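Local coordinates for protein acetyl xylan esterase (Paenibacillus sp. R4, PDB 6AGQ) that probably removes acetyl groups from acetylated xylan and similar esters, as a cold-active esterase of the alpha/beta-hydrolase superfamily, at residues A117-V120 / G125-P128; G72-P77 / L165-S170; H93-N98 / Y226-N231; I57-Y62 / G97-P102; Q12-E17 / L211-R216. One frame throughout, in Å; residues are numbered along the deposited sequence.

How the contacts relate
From the N terminus, contact 5 opens first: 12-17 waits until 211-216 to close its loop, the longest here, so contacts 1, 2 and 4 all fall within it. Next comes contact 4, where 57-62 meets 97-102. Contact 2 starts inside that loop at 72-77 and ends at 165-170, so the two cross. Contact 3 begins at 93-98, sharing Gly97 and Asn98 with contact 4, and ends at 226-231, thereby crossing contacts 2 and 5. Contact 1, the short loop 117-120/125-128, lies within contacts 2, 3 and 5. Contacts 1, 2 and 4 tie loops and a helix to the central sheet; contacts 3 and 5 reach helices 226-236 and 214-219.

Contact 1 of 5, residues A117-V120 / G125-P128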
# COMPACT_ATOMS: atom_id res chain seq x y z
N ALA A 117 -20.71 -26.18 17.44
CA ALA A 117 -20.41 -25.25 16.40
C ALA A 117 -21.01 -25.68 15.07
O ALA A 117 -20.84 -26.80 14.69
CB ALA A 117 -18.90 -25.14 16.25
N ILE A 118 -21.59 -24.76 14.33
CA ILE A 118 -22.23 -25.06 13.05
C ILE A 118 -21.69 -24.24 11.86
O ILE A 118 -21.19 -23.15 12.04
CB ILE A 118 -23.77 -24.78 13.13
CG1 ILE A 118 -24.07 -23.32 13.43
CG2 ILE A 118 -24.43 -25.66 14.22
CD1 ILE A 118 -25.54 -23.00 13.34
N ASP A 119 -21.74 -24.81 10.67
CA ASP A 119 -21.60 -24.08 9.41
C ASP A 119 -22.80 -23.13 9.13
O ASP A 119 -23.92 -23.48 9.37
CB ASP A 119 -21.61 -25.04 8.27
CG ASP A 119 -20.31 -25.90 8.12
OD1 ASP A 119 -19.21 -25.58 8.68
OD2 ASP A 119 -20.44 -26.90 7.36
N VAL A 120 -22.51 -21.98 8.51
CA VAL A 120 -23.48 -21.04 7.98
C VAL A 120 -23.56 -21.43 6.52
O VAL A 120 -22.55 -21.61 5.86
CB VAL A 120 -23.00 -19.56 8.09
CG1 VAL A 120 -23.99 -18.61 7.41
CG2 VAL A 120 -22.78 -19.16 9.53
N GLY A 125 -17.60 -24.12 4.00
CA GLY A 125 -17.75 -25.44 4.64
C GLY A 125 -18.34 -26.46 3.69
O GLY A 125 -18.42 -26.24 2.44
N VAL A 126 -18.70 -27.58 4.28
CA VAL A 126 -19.37 -28.66 3.54
C VAL A 126 -20.91 -28.44 3.48
O VAL A 126 -21.61 -29.23 2.89
CB VAL A 126 -19.02 -30.08 4.09
CG1 VAL A 126 -17.50 -30.25 4.22
CG2 VAL A 126 -19.70 -30.38 5.41
N THR A 127 -21.42 -27.40 4.15
CA THR A 127 -22.88 -27.13 4.19
C THR A 127 -23.26 -26.22 3.03
O THR A 127 -22.81 -25.06 2.97
CB THR A 127 -23.24 -26.46 5.47
OG1 THR A 127 -22.86 -27.31 6.58
CG2 THR A 127 -24.76 -26.14 5.53
N PRO A 128 -24.04 -26.72 2.07
CA PRO A 128 -24.40 -25.91 0.90
C PRO A 128 -25.59 -24.97 1.21
O PRO A 128 -26.01 -24.94 2.35
CB PRO A 128 -24.83 -26.95 -0.11
CG PRO A 128 -25.37 -28.05 0.68
CD PRO A 128 -24.72 -28.02 2.05
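Asp119 turns its carboxylate anti to its own carbonyl carbon (chi1 -72°), and Thr127 does the same with its hydroxyl (chi1 -59°), which brings the two polar ends together between the two segments. Thr127 OG1 donates to Asp119 OD2 at 2.6 Å; the acceptor uses its anti lone pair, the one pointing away from OD1. The two side chains are close along their length as well: Asp119 CB and Thr127 CB are 3.5 Å apart, so threonine gives a hydrogen-bond donor and a small apolar surface at once. Val126 adds a light contact, its CG2 4.1 Å from Asp119 OD2. Gly125 suits its place because a beta carbon there would clash with that same oxygen.

In the alpha/beta-hydrolase fold this is the point where strand 114-118 leaves the central sheet and its chain folds back in a tight loop. The pair is anchored to the neighbouring strand 69-77, for His71 N donates to Thr127 OG1, which thus both gives and receives. The other carboxylate oxygen, Asp119 OD1, accepts from Arg99 N. With donors at both oxygens in a buried setting, the ionised form of Asp119 is probably favoured. Val120 points the other way, packing on Val157 and Leu190 of two helices, while the carbonyl oxygen of Gly125 bonds to Tyr236 of a second subunit.

Contact 2 of 5, residues G72-P77 / L165-S170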
# COMPACT_ATOMS: atom_id res chain seq x y z
N GLY A 72 -22.12 -29.72 11.67
CA GLY A 72 -21.50 -29.20 12.86
C GLY A 72 -20.65 -30.20 13.63
O GLY A 72 -20.41 -31.37 13.19
N TRP A 73 -20.16 -29.69 14.75
CA TRP A 73 -19.39 -30.46 15.68
C TRP A 73 -20.07 -30.25 17.02
O TRP A 73 -20.27 -29.13 17.39
CB TRP A 73 -17.94 -29.98 15.79
CG TRP A 73 -17.03 -30.11 14.62
CD1 TRP A 73 -16.39 -29.11 14.03
CD2 TRP A 73 -16.58 -31.32 13.99
NE1 TRP A 73 -15.57 -29.59 13.04
CE2 TRP A 73 -15.68 -30.95 12.98
CE3 TRP A 73 -16.88 -32.67 14.17
CZ2 TRP A 73 -15.06 -31.89 12.10
CZ3 TRP A 73 -16.24 -33.62 13.32
CH2 TRP A 73 -15.35 -33.21 12.30
N TYR A 74 -20.33 -31.34 17.73
CA TYR A 74 -20.94 -31.32 19.05
C TYR A 74 -19.94 -32.03 19.96
O TYR A 74 -19.46 -33.10 19.63
CB TYR A 74 -22.27 -32.09 19.05
CG TYR A 74 -22.92 -32.23 20.42
CD1 TYR A 74 -23.36 -31.09 21.11
CD2 TYR A 74 -23.17 -33.46 20.97
CE1 TYR A 74 -23.96 -31.16 22.33
CE2 TYR A 74 -23.79 -33.56 22.23
CZ TYR A 74 -24.17 -32.40 22.91
OH TYR A 74 -24.78 -32.45 24.14
N VAL A 75 -19.57 -31.39 21.04
CA VAL A 75 -18.49 -31.83 21.93
C VAL A 75 -19.03 -31.83 23.36
O VAL A 75 -19.73 -30.84 23.80
CB VAL A 75 -17.26 -30.87 21.82
CG1 VAL A 75 -16.19 -31.27 22.76
CG2 VAL A 75 -16.67 -30.87 20.40
N THR A 76 -18.75 -32.91 24.08
CA THR A 76 -19.06 -32.99 25.55
C THR A 76 -17.90 -33.59 26.35
O THR A 76 -17.08 -34.36 25.79
CB THR A 76 -20.33 -33.83 25.87
OG1 THR A 76 -20.01 -35.20 25.83
CG2 THR A 76 -21.41 -33.58 24.89
N PRO A 77 -17.83 -33.26 27.67
CA PRO A 77 -16.91 -34.00 28.52
C PRO A 77 -17.16 -35.52 28.38
O PRO A 77 -18.30 -35.92 28.23
CB PRO A 77 -17.28 -33.56 29.92
CG PRO A 77 -18.14 -32.34 29.77
CD PRO A 77 -18.80 -32.48 28.46
N LEU A 165 -30.45 -24.39 18.34
CA LEU A 165 -30.97 -24.46 19.73
C LEU A 165 -31.93 -25.65 19.87
O LEU A 165 -31.90 -26.29 20.90
CB LEU A 165 -31.69 -23.20 20.14
CG LEU A 165 -30.97 -21.89 19.85
CD1 LEU A 165 -31.92 -20.69 20.05
CD2 LEU A 165 -29.69 -21.77 20.67
N ASP A 166 -32.74 -25.95 18.84
CA ASP A 166 -33.58 -27.20 18.79
C ASP A 166 -32.67 -28.43 18.88
O ASP A 166 -33.01 -29.39 19.53
CB ASP A 166 -34.42 -27.39 17.46
CG ASP A 166 -35.47 -26.26 17.18
OD1 ASP A 166 -35.79 -25.47 18.08
OD2 ASP A 166 -36.01 -26.19 16.02
N PHE A 167 -31.55 -28.42 18.17
CA PHE A 167 -30.62 -29.57 18.26
C PHE A 167 -30.07 -29.74 19.68
O PHE A 167 -30.16 -30.85 20.24
CB PHE A 167 -29.45 -29.50 17.30
CG PHE A 167 -28.45 -30.63 17.48
CD1 PHE A 167 -28.70 -31.89 16.95
CD2 PHE A 167 -27.27 -30.44 18.25
CE1 PHE A 167 -27.79 -32.93 17.16
CE2 PHE A 167 -26.34 -31.46 18.45
CZ PHE A 167 -26.59 -32.71 17.90
N VAL A 168 -29.50 -28.69 20.27
CA VAL A 168 -28.93 -28.89 21.58
C VAL A 168 -30.01 -29.27 22.59
O VAL A 168 -29.73 -30.08 23.48
CB VAL A 168 -28.00 -27.77 22.11
CG1 VAL A 168 -26.79 -27.64 21.20
CG2 VAL A 168 -28.68 -26.43 22.35
N CYS A 169 -31.21 -28.70 22.47
CA CYS A 169 -32.31 -29.04 23.41
C CYS A 169 -32.83 -30.48 23.25
O CYS A 169 -33.25 -31.11 24.21
CB CYS A 169 -33.47 -28.08 23.29
SG CYS A 169 -33.01 -26.49 23.97
N SER A 170 -32.75 -31.01 22.04
CA SER A 170 -32.97 -32.45 21.83
C SER A 170 -31.92 -33.41 22.45
O SER A 170 -32.20 -34.61 22.54
CB SER A 170 -33.08 -32.76 20.34
OG SER A 170 -31.77 -32.82 19.77
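Phe167 presents an edge of its ring to the face of Tyr74, a T-shaped stack that fastens helix 153-170 to strand 69-77 within the alpha/beta-hydrolase fold. The ring planes stand at 86° and the centroids lie 5.6 Å apart. A single aromatic carbon does most of the touching: Phe167 CE2 sits over the near side of the tyrosine ring, 4.0 Å from Tyr74 CD1 and equally near its CG. The C-H at that edge, slightly positive, thus meets the electron-rich face.

Both residues hold CG anti to the backbone N (chi1 175° in each), so one ring stretches from the strand and the other from the helix into the layer between them. Tyrosine fits here because its ring can be buried while its hydroxyl finds a polar partner at the far end, Glu173 OE2. Phenylalanine, having no polar atom to satisfy, suits its more apolar surroundings, which include Val60 and Leu116 of flanking strands. Val168, the next residue of the helix, borders the tyrosine more loosely and packs its branches on Val88, Val90 and Leu116, where a compact beta-branched residue suits the close approach of helix and sheet. Within the helix, Phe167 O accepts from Ser170 OG at 2.6 Å, the hydroxyl tilted 17° from the carbonyl plane.

Contact 3 of 5, residues H93-N98 / Y226-N231; sequences HGYSGN and YVEIKN
Tyr95 OH is gripped by two groups, the backbone N of Trp141, which is its stronger partner, and Glu228 OE2, to which it donates a weak hydrogen bond of 2.5 Å. Tyr95 belongs to the loop after strand 86-92, which in alpha/beta hydrolases commonly supplies a backbone amide to the oxyanion hole; a similar role here would be consistent with the family. Helix 226-236 brings Glu228 from the opposite direction, its chain extended beyond CG. Ring and carboxylate planes are 57° apart, so the two flat groups do not lie in one plane. The second carboxylate oxygen, Glu228 OE1, accepts from Met142 N, and the tyrosine ring meets Trp141 edge to face, so both side chains hold the same 141-142 segment. A phenylalanine in place of Tyr95 would probably leave Trp141 N and Glu228 OE2 without their shared hydroxyl and weaken the tie between loop and helix.

The loop carries Tyr95 at the second position of a type II beta turn, closed by Gly97 N to Gly94 O at 3.0 Å. Gly94 O also accepts from His93 ND1 at 2.7 Å, nearly in the plane of the imidazole. At Gly97 a side chain would be crowded by the histidine. The chain then passes across the imidazole face, placing Asn98 N 3.3 Å above the centre of the His93 ring.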
# COMPACT_ATOMS: atom_id res chain seq x y z
N HIS A 93 -20.11 -18.72 13.43
CA HIS A 93 -18.79 -18.40 12.93
C HIS A 93 -18.85 -17.15 12.05
O HIS A 93 -19.91 -16.70 11.66
CB HIS A 93 -18.17 -19.58 12.19
CG HIS A 93 -18.85 -19.90 10.90
ND1 HIS A 93 -18.75 -19.08 9.77
CD2 HIS A 93 -19.60 -20.97 10.54
CE1 HIS A 93 -19.43 -19.65 8.79
NE2 HIS A 93 -19.97 -20.78 9.23
N GLY A 94 -17.67 -16.64 11.77
CA GLY A 94 -17.46 -15.43 10.98
C GLY A 94 -17.69 -15.55 9.50
O GLY A 94 -17.86 -16.62 8.94
N TYR A 95 -17.70 -14.41 8.84
CA TYR A 95 -18.13 -14.37 7.44
C TYR A 95 -17.19 -15.15 6.58
O TYR A 95 -16.01 -14.84 6.53
CB TYR A 95 -18.16 -12.93 6.95
CG TYR A 95 -18.83 -12.74 5.60
CD1 TYR A 95 -20.20 -12.75 5.50
CD2 TYR A 95 -18.09 -12.54 4.47
CE1 TYR A 95 -20.84 -12.51 4.30
CE2 TYR A 95 -18.71 -12.33 3.24
CZ TYR A 95 -20.10 -12.29 3.17
OH TYR A 95 -20.78 -12.11 1.98
N SER A 96 -17.73 -16.12 5.84
CA SER A 96 -16.94 -17.01 4.91
C SER A 96 -16.37 -18.24 5.57
O SER A 96 -15.84 -19.10 4.89
CB SER A 96 -15.83 -16.28 4.15
OG SER A 96 -14.67 -16.08 4.95
N GLY A 97 -16.53 -18.35 6.90
CA GLY A 97 -15.84 -19.41 7.65
C GLY A 97 -16.63 -20.69 7.68
O GLY A 97 -17.30 -21.05 6.73
N ASN A 98 -16.53 -21.41 8.79
CA ASN A 98 -17.16 -22.71 8.90
C ASN A 98 -17.11 -23.15 10.38
O ASN A 98 -16.66 -22.40 11.21
CB ASN A 98 -16.44 -23.69 8.02
CG ASN A 98 -14.98 -23.74 8.31
OD1 ASN A 98 -14.56 -23.92 9.48
ND2 ASN A 98 -14.18 -23.65 7.26
N TYR A 226 -19.70 -5.44 4.52
CA TYR A 226 -20.56 -4.29 4.28
C TYR A 226 -20.33 -3.61 2.88
O TYR A 226 -21.26 -3.08 2.30
CB TYR A 226 -20.45 -3.26 5.37
CG TYR A 226 -21.02 -3.64 6.69
CD1 TYR A 226 -22.38 -3.97 6.82
CD2 TYR A 226 -20.24 -3.61 7.84
CE1 TYR A 226 -22.92 -4.30 8.04
CE2 TYR A 226 -20.78 -3.91 9.10
CZ TYR A 226 -22.12 -4.28 9.20
OH TYR A 226 -22.69 -4.56 10.43
N VAL A 227 -19.13 -3.69 2.34
CA VAL A 227 -18.84 -3.17 1.03
C VAL A 227 -19.71 -3.82 -0.11
O VAL A 227 -19.96 -3.16 -1.11
CB VAL A 227 -17.31 -3.23 0.72
CG1 VAL A 227 -16.88 -4.58 0.21
CG2 VAL A 227 -16.93 -2.19 -0.33
N GLU A 228 -20.15 -5.08 0.04
CA GLU A 228 -21.02 -5.74 -0.95
C GLU A 228 -22.32 -4.95 -1.12
O GLU A 228 -22.85 -4.85 -2.20
CB GLU A 228 -21.36 -7.17 -0.49
CG GLU A 228 -20.17 -8.13 -0.41
CD GLU A 228 -20.54 -9.54 0.11
OE1 GLU A 228 -21.67 -10.01 -0.12
OE2 GLU A 228 -19.70 -10.22 0.75
N ILE A 229 -22.82 -4.34 -0.06
CA ILE A 229 -24.04 -3.52 -0.19
C ILE A 229 -23.78 -2.28 -1.03
O ILE A 229 -24.59 -1.93 -1.88
CB ILE A 229 -24.58 -3.17 1.18
CG1 ILE A 229 -25.13 -4.44 1.86
CG2 ILE A 229 -25.72 -2.24 1.06
CD1 ILE A 229 -25.24 -4.27 3.35
N LYS A 230 -22.64 -1.64 -0.82
CA LYS A 230 -22.25 -0.49 -1.62
C LYS A 230 -22.07 -0.97 -3.09
O LYS A 230 -22.56 -0.33 -4.03
CB LYS A 230 -20.98 0.17 -1.01
CG LYS A 230 -20.42 1.36 -1.78
CD LYS A 230 -18.90 1.55 -1.61
CE LYS A 230 -18.17 0.55 -2.49
NZ LYS A 230 -16.69 0.57 -2.36
N ASN A 231 -21.41 -2.11 -3.28
CA ASN A 231 -21.23 -2.65 -4.66
C ASN A 231 -22.55 -3.07 -5.30
O ASN A 231 -22.74 -2.85 -6.43
CB ASN A 231 -20.19 -3.73 -4.66
CG ASN A 231 -18.82 -3.20 -4.31
OD1 ASN A 231 -18.65 -2.00 -4.18
ND2 ASN A 231 -17.87 -4.05 -4.11

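Contact 4 of 5, residues I57-Y62 / G97-P102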
# COMPACT_ATOMS: atom_id res chain seq x y z
N ILE A 57 -16.55 -36.32 20.88
CA ILE A 57 -16.70 -35.45 19.68
C ILE A 57 -17.60 -36.06 18.66
O ILE A 57 -17.29 -37.13 18.16
CB ILE A 57 -15.32 -35.18 18.99
CG1 ILE A 57 -14.42 -34.36 19.91
CG2 ILE A 57 -15.48 -34.46 17.64
CD1 ILE A 57 -12.96 -34.64 19.65
N TYR A 58 -18.70 -35.37 18.31
CA TYR A 58 -19.63 -35.83 17.31
C TYR A 58 -19.65 -34.97 16.11
O TYR A 58 -19.70 -33.76 16.20
CB TYR A 58 -21.03 -35.87 17.89
CG TYR A 58 -21.16 -36.82 19.08
CD1 TYR A 58 -21.50 -38.15 18.90
CD2 TYR A 58 -20.87 -36.37 20.36
CE1 TYR A 58 -21.61 -39.02 19.99
CE2 TYR A 58 -20.95 -37.21 21.46
CZ TYR A 58 -21.32 -38.54 21.27
OH TYR A 58 -21.36 -39.35 22.37
N ASP A 59 -19.63 -35.62 14.96
CA ASP A 59 -19.90 -35.06 13.72
C ASP A 59 -21.44 -35.05 13.60
O ASP A 59 -22.10 -36.04 13.87
CB ASP A 59 -19.27 -35.97 12.64
CG ASP A 59 -19.14 -35.28 11.32
OD1 ASP A 59 -19.56 -34.10 11.27
OD2 ASP A 59 -18.63 -35.88 10.34
N VAL A 60 -22.00 -33.91 13.22
CA VAL A 60 -23.44 -33.67 13.40
C VAL A 60 -23.98 -33.06 12.10
O VAL A 60 -23.29 -32.22 11.48
CB VAL A 60 -23.59 -32.77 14.64
CG1 VAL A 60 -24.82 -31.92 14.60
CG2 VAL A 60 -23.48 -33.63 15.90
N VAL A 61 -25.16 -33.53 11.67
CA VAL A 61 -25.95 -32.92 10.58
C VAL A 61 -27.41 -32.85 11.01
O VAL A 61 -27.94 -33.80 11.63
CB VAL A 61 -25.71 -33.61 9.20
CG1 VAL A 61 -26.05 -35.09 9.21
CG2 VAL A 61 -26.48 -32.89 8.11
N TYR A 62 -28.02 -31.67 10.83
CA TYR A 62 -29.46 -31.54 10.93
C TYR A 62 -30.01 -30.78 9.74
O TYR A 62 -29.33 -30.02 9.12
CB TYR A 62 -29.91 -30.93 12.30
CG TYR A 62 -29.43 -29.51 12.56
CD1 TYR A 62 -28.22 -29.26 13.20
CD2 TYR A 62 -30.20 -28.42 12.18
CE1 TYR A 62 -27.77 -27.97 13.39
CE2 TYR A 62 -29.77 -27.14 12.37
CZ TYR A 62 -28.57 -26.90 13.01
OH TYR A 62 -28.14 -25.58 13.18
N GLY A 97 -16.53 -18.35 6.90
CA GLY A 97 -15.84 -19.41 7.65
C GLY A 97 -16.63 -20.69 7.68
O GLY A 97 -17.30 -21.05 6.73
N ASN A 98 -16.53 -21.41 8.79
CA ASN A 98 -17.16 -22.71 8.90
C ASN A 98 -17.11 -23.15 10.38
O ASN A 98 -16.66 -22.40 11.21
CB ASN A 98 -16.44 -23.69 8.02
CG ASN A 98 -14.98 -23.74 8.31
OD1 ASN A 98 -14.56 -23.92 9.48
ND2 ASN A 98 -14.18 -23.65 7.26
N ARG A 99 -17.53 -24.37 10.64
CA ARG A 99 -17.62 -24.98 11.96
C ARG A 99 -16.26 -25.20 12.64
O ARG A 99 -16.20 -25.54 13.83
CB ARG A 99 -18.37 -26.29 11.81
CG ARG A 99 -17.64 -27.37 11.00
CD ARG A 99 -18.37 -28.73 10.99
NE ARG A 99 -17.83 -29.56 9.92
CZ ARG A 99 -17.92 -30.89 9.82
NH1 ARG A 99 -18.58 -31.63 10.71
NH2 ARG A 99 -17.32 -31.48 8.79
N GLY A 100 -15.18 -25.02 11.88
CA GLY A 100 -13.80 -25.15 12.37
C GLY A 100 -13.40 -26.56 12.79
O GLY A 100 -13.81 -27.57 12.19
N TYR A 101 -12.66 -26.66 13.91
CA TYR A 101 -12.08 -27.93 14.29
C TYR A 101 -12.52 -28.18 15.70
O TYR A 101 -12.69 -27.23 16.45
CB TYR A 101 -10.52 -27.89 14.14
CG TYR A 101 -10.05 -27.53 12.74
CD1 TYR A 101 -9.91 -26.17 12.34
CD2 TYR A 101 -9.77 -28.52 11.81
CE1 TYR A 101 -9.50 -25.84 11.05
CE2 TYR A 101 -9.35 -28.20 10.51
CZ TYR A 101 -9.21 -26.88 10.14
OH TYR A 101 -8.79 -26.60 8.84
N PRO A 102 -12.71 -29.45 16.08
CA PRO A 102 -13.26 -29.72 17.41
C PRO A 102 -12.39 -29.27 18.59
O PRO A 102 -12.93 -28.93 19.65
CB PRO A 102 -13.41 -31.26 17.43
CG PRO A 102 -13.35 -31.69 15.99
CD PRO A 102 -12.56 -30.68 15.26
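Arg99 and Asp59 form a lopsided salt bridge: the arginine donates within its own plane, yet reaches the carboxylate from above. Arg99 NH1 lies 2.7 Å from Asp59 OD1, an oxygen only 6° out of the guanidinium plane, while the nitrogen stands 35° out of the carboxylate plane. The bond is bent, with an N-H...O angle of 139°, and a single nitrogen and a single oxygen carry it.

Arg99 leaves its backbone with CG between N and the carbonyl carbon, then runs extended to NE, which lets it span from the loop after strand 86-92 to strand 55-63. The loop around Arg99 is turned by an Asx turn, Asn98 OD1 accepting from Gly100 N at 2.7 Å, and Gly100 has a positive phi, which favours glycine. Farther along, Ile57 and Pro102 make the apolar half of the contact, crossing at about a right angle with Ile57 CG2 3.8 Å from Pro102 CB: a branched isoleucine and a rigid proline ring, neither with a side-chain polar atom to satisfy.

NH1 also donates to Gly72 O, and the guanidinium makes a cation-pi contact with Trp73, so the positive charge is probably stabilised by a carboxylate, a carbonyl oxygen and an indole together.

Contact 5 of 5, residues Q12-E17 / L211-R216; sequences QDYKPE and LCHFRR
His213 is the N-cap residue right before helix 214-219, and there Tyr14 and Pro16 of the N-terminal loop dock. The side chains of Tyr14 and His213 approach from opposite directions. His213 NE2 donates to Tyr14 OH at 2.9 Å with an N-H...O angle of 145°, and the oxygen lies almost exactly in the imidazole plane. Tyr14 reaches it by holding CG anti to the backbone N (chi1 -175°), and tyrosine suits the place because its long, flat ring carries an acceptor at the far end.

Two apolar groups flank this bond. Pro16 CG is 3.7 Å from His213 NE2, and the same proline folds back so that its CD lies over the centre of the Tyr14 ring. From the helix, Arg216 CD comes within 3.4 Å of Tyr14 OH, while its CB sits over the face of His213, 3.6 Å above the ring; the arginine head goes on to Ser280, where NE bonds to OG. An alanine in place of Tyr14 would probably leave His213 NE2 without its acceptor and open a gap between Pro16 and Arg216.

A zinc ion lies about 6 Å from the His213 side chain, too far for direct coordination. Asp254 accepts from the backbone N of both His213 and Phe214, a carboxylate bonding to the first amides of a helix, as is familiar at helix N termini.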
# COMPACT_ATOMS: atom_id res chain seq x y z
N GLN A 12 -21.36 5.74 23.99
CA GLN A 12 -22.18 5.06 24.99
C GLN A 12 -23.52 5.75 25.35
O GLN A 12 -24.36 5.17 26.05
CB GLN A 12 -21.35 4.70 26.24
CG GLN A 12 -20.52 5.78 26.92
CD GLN A 12 -19.67 5.25 28.07
OE1 GLN A 12 -18.44 5.36 28.05
NE2 GLN A 12 -20.32 4.66 29.08
N ASP A 13 -23.74 6.95 24.87
CA ASP A 13 -25.07 7.55 24.86
C ASP A 13 -25.74 7.34 23.50
O ASP A 13 -26.83 7.90 23.26
CB ASP A 13 -25.00 9.08 25.06
CG ASP A 13 -24.53 9.51 26.46
OD1 ASP A 13 -24.39 8.68 27.39
OD2 ASP A 13 -24.30 10.74 26.60
N TYR A 14 -25.09 6.58 22.59
CA TYR A 14 -25.54 6.46 21.20
C TYR A 14 -26.63 5.41 21.09
O TYR A 14 -26.39 4.21 21.17
CB TYR A 14 -24.39 6.16 20.22
CG TYR A 14 -24.83 6.16 18.75
CD1 TYR A 14 -25.57 7.21 18.21
CD2 TYR A 14 -24.51 5.09 17.91
CE1 TYR A 14 -25.96 7.21 16.87
CE2 TYR A 14 -24.90 5.08 16.57
CZ TYR A 14 -25.62 6.12 16.04
OH TYR A 14 -26.03 6.05 14.69
N LYS A 15 -27.84 5.88 20.87
CA LYS A 15 -29.01 5.07 20.87
C LYS A 15 -29.92 5.57 19.74
O LYS A 15 -30.94 6.19 19.99
CB LYS A 15 -29.64 5.16 22.26
CG LYS A 15 -30.80 4.22 22.42
CD LYS A 15 -31.18 4.03 23.89
CE LYS A 15 -32.39 3.13 23.88
NZ LYS A 15 -32.92 2.79 25.20
N PRO A 16 -29.58 5.27 18.48
CA PRO A 16 -30.40 5.72 17.35
C PRO A 16 -31.77 5.04 17.32
O PRO A 16 -31.97 4.05 18.01
CB PRO A 16 -29.57 5.27 16.13
CG PRO A 16 -28.87 4.03 16.64
CD PRO A 16 -28.61 4.24 18.08
N GLU A 17 -32.69 5.57 16.52
CA GLU A 17 -34.07 5.07 16.45
C GLU A 17 -34.13 3.64 15.86
O GLU A 17 -33.36 3.28 14.96
CB GLU A 17 -34.97 6.10 15.68
CG GLU A 17 -35.90 5.57 14.56
CD GLU A 17 -36.69 6.67 13.79
OE1 GLU A 17 -36.28 7.86 13.74
OE2 GLU A 17 -37.74 6.34 13.20
N LEU A 211 -23.70 -7.25 10.99
CA LEU A 211 -25.16 -7.22 10.79
C LEU A 211 -25.90 -6.27 11.74
O LEU A 211 -27.07 -6.52 12.09
CB LEU A 211 -25.82 -8.61 10.88
CG LEU A 211 -25.03 -9.76 10.20
CD1 LEU A 211 -25.44 -11.17 10.63
CD2 LEU A 211 -25.14 -9.59 8.69
N CYS A 212 -25.27 -5.16 12.11
CA CYS A 212 -25.89 -4.17 13.01
C CYS A 212 -25.86 -2.82 12.32
O CYS A 212 -24.88 -2.46 11.67
CB CYS A 212 -25.20 -4.04 14.38
SG CYS A 212 -25.19 -5.57 15.41
N HIS A 213 -26.93 -2.07 12.55
CA HIS A 213 -27.11 -0.73 12.08
C HIS A 213 -26.68 -0.55 10.63
O HIS A 213 -25.79 0.25 10.35
CB HIS A 213 -26.39 0.20 13.09
CG HIS A 213 -26.89 1.61 13.06
ND1 HIS A 213 -28.02 1.99 12.37
CD2 HIS A 213 -26.42 2.73 13.66
CE1 HIS A 213 -28.21 3.29 12.51
NE2 HIS A 213 -27.24 3.76 13.28
N PHE A 214 -27.29 -1.35 9.73
CA PHE A 214 -26.88 -1.45 8.30
C PHE A 214 -26.63 -0.15 7.52
O PHE A 214 -25.66 -0.03 6.80
CB PHE A 214 -27.87 -2.28 7.49
CG PHE A 214 -27.74 -3.78 7.69
CD1 PHE A 214 -26.66 -4.48 7.16
CD2 PHE A 214 -28.72 -4.48 8.38
CE1 PHE A 214 -26.55 -5.85 7.32
CE2 PHE A 214 -28.62 -5.84 8.56
CZ PHE A 214 -27.52 -6.53 8.02
N ARG A 215 -27.55 0.78 7.60
CA ARG A 215 -27.45 2.00 6.83
C ARG A 215 -26.26 2.87 7.28
O ARG A 215 -25.61 3.50 6.48
CB ARG A 215 -28.75 2.77 6.93
CG ARG A 215 -28.84 3.94 5.96
CD ARG A 215 -29.94 4.89 6.40
NE ARG A 215 -31.26 4.38 6.01
CZ ARG A 215 -31.80 4.57 4.81
NH1 ARG A 215 -31.17 5.24 3.81
NH2 ARG A 215 -32.99 4.07 4.59
N ARG A 216 -25.92 2.83 8.55
CA ARG A 216 -24.73 3.52 9.03
C ARG A 216 -23.42 2.81 8.63
O ARG A 216 -22.49 3.45 8.15
CB ARG A 216 -24.80 3.77 10.52
CG ARG A 216 -23.64 4.63 11.00
CD ARG A 216 -23.73 4.91 12.50
NE ARG A 216 -22.47 5.47 12.96
CZ ARG A 216 -22.10 6.76 12.84
NH1 ARG A 216 -20.89 7.12 13.25
NH2 ARG A 216 -22.90 7.68 12.32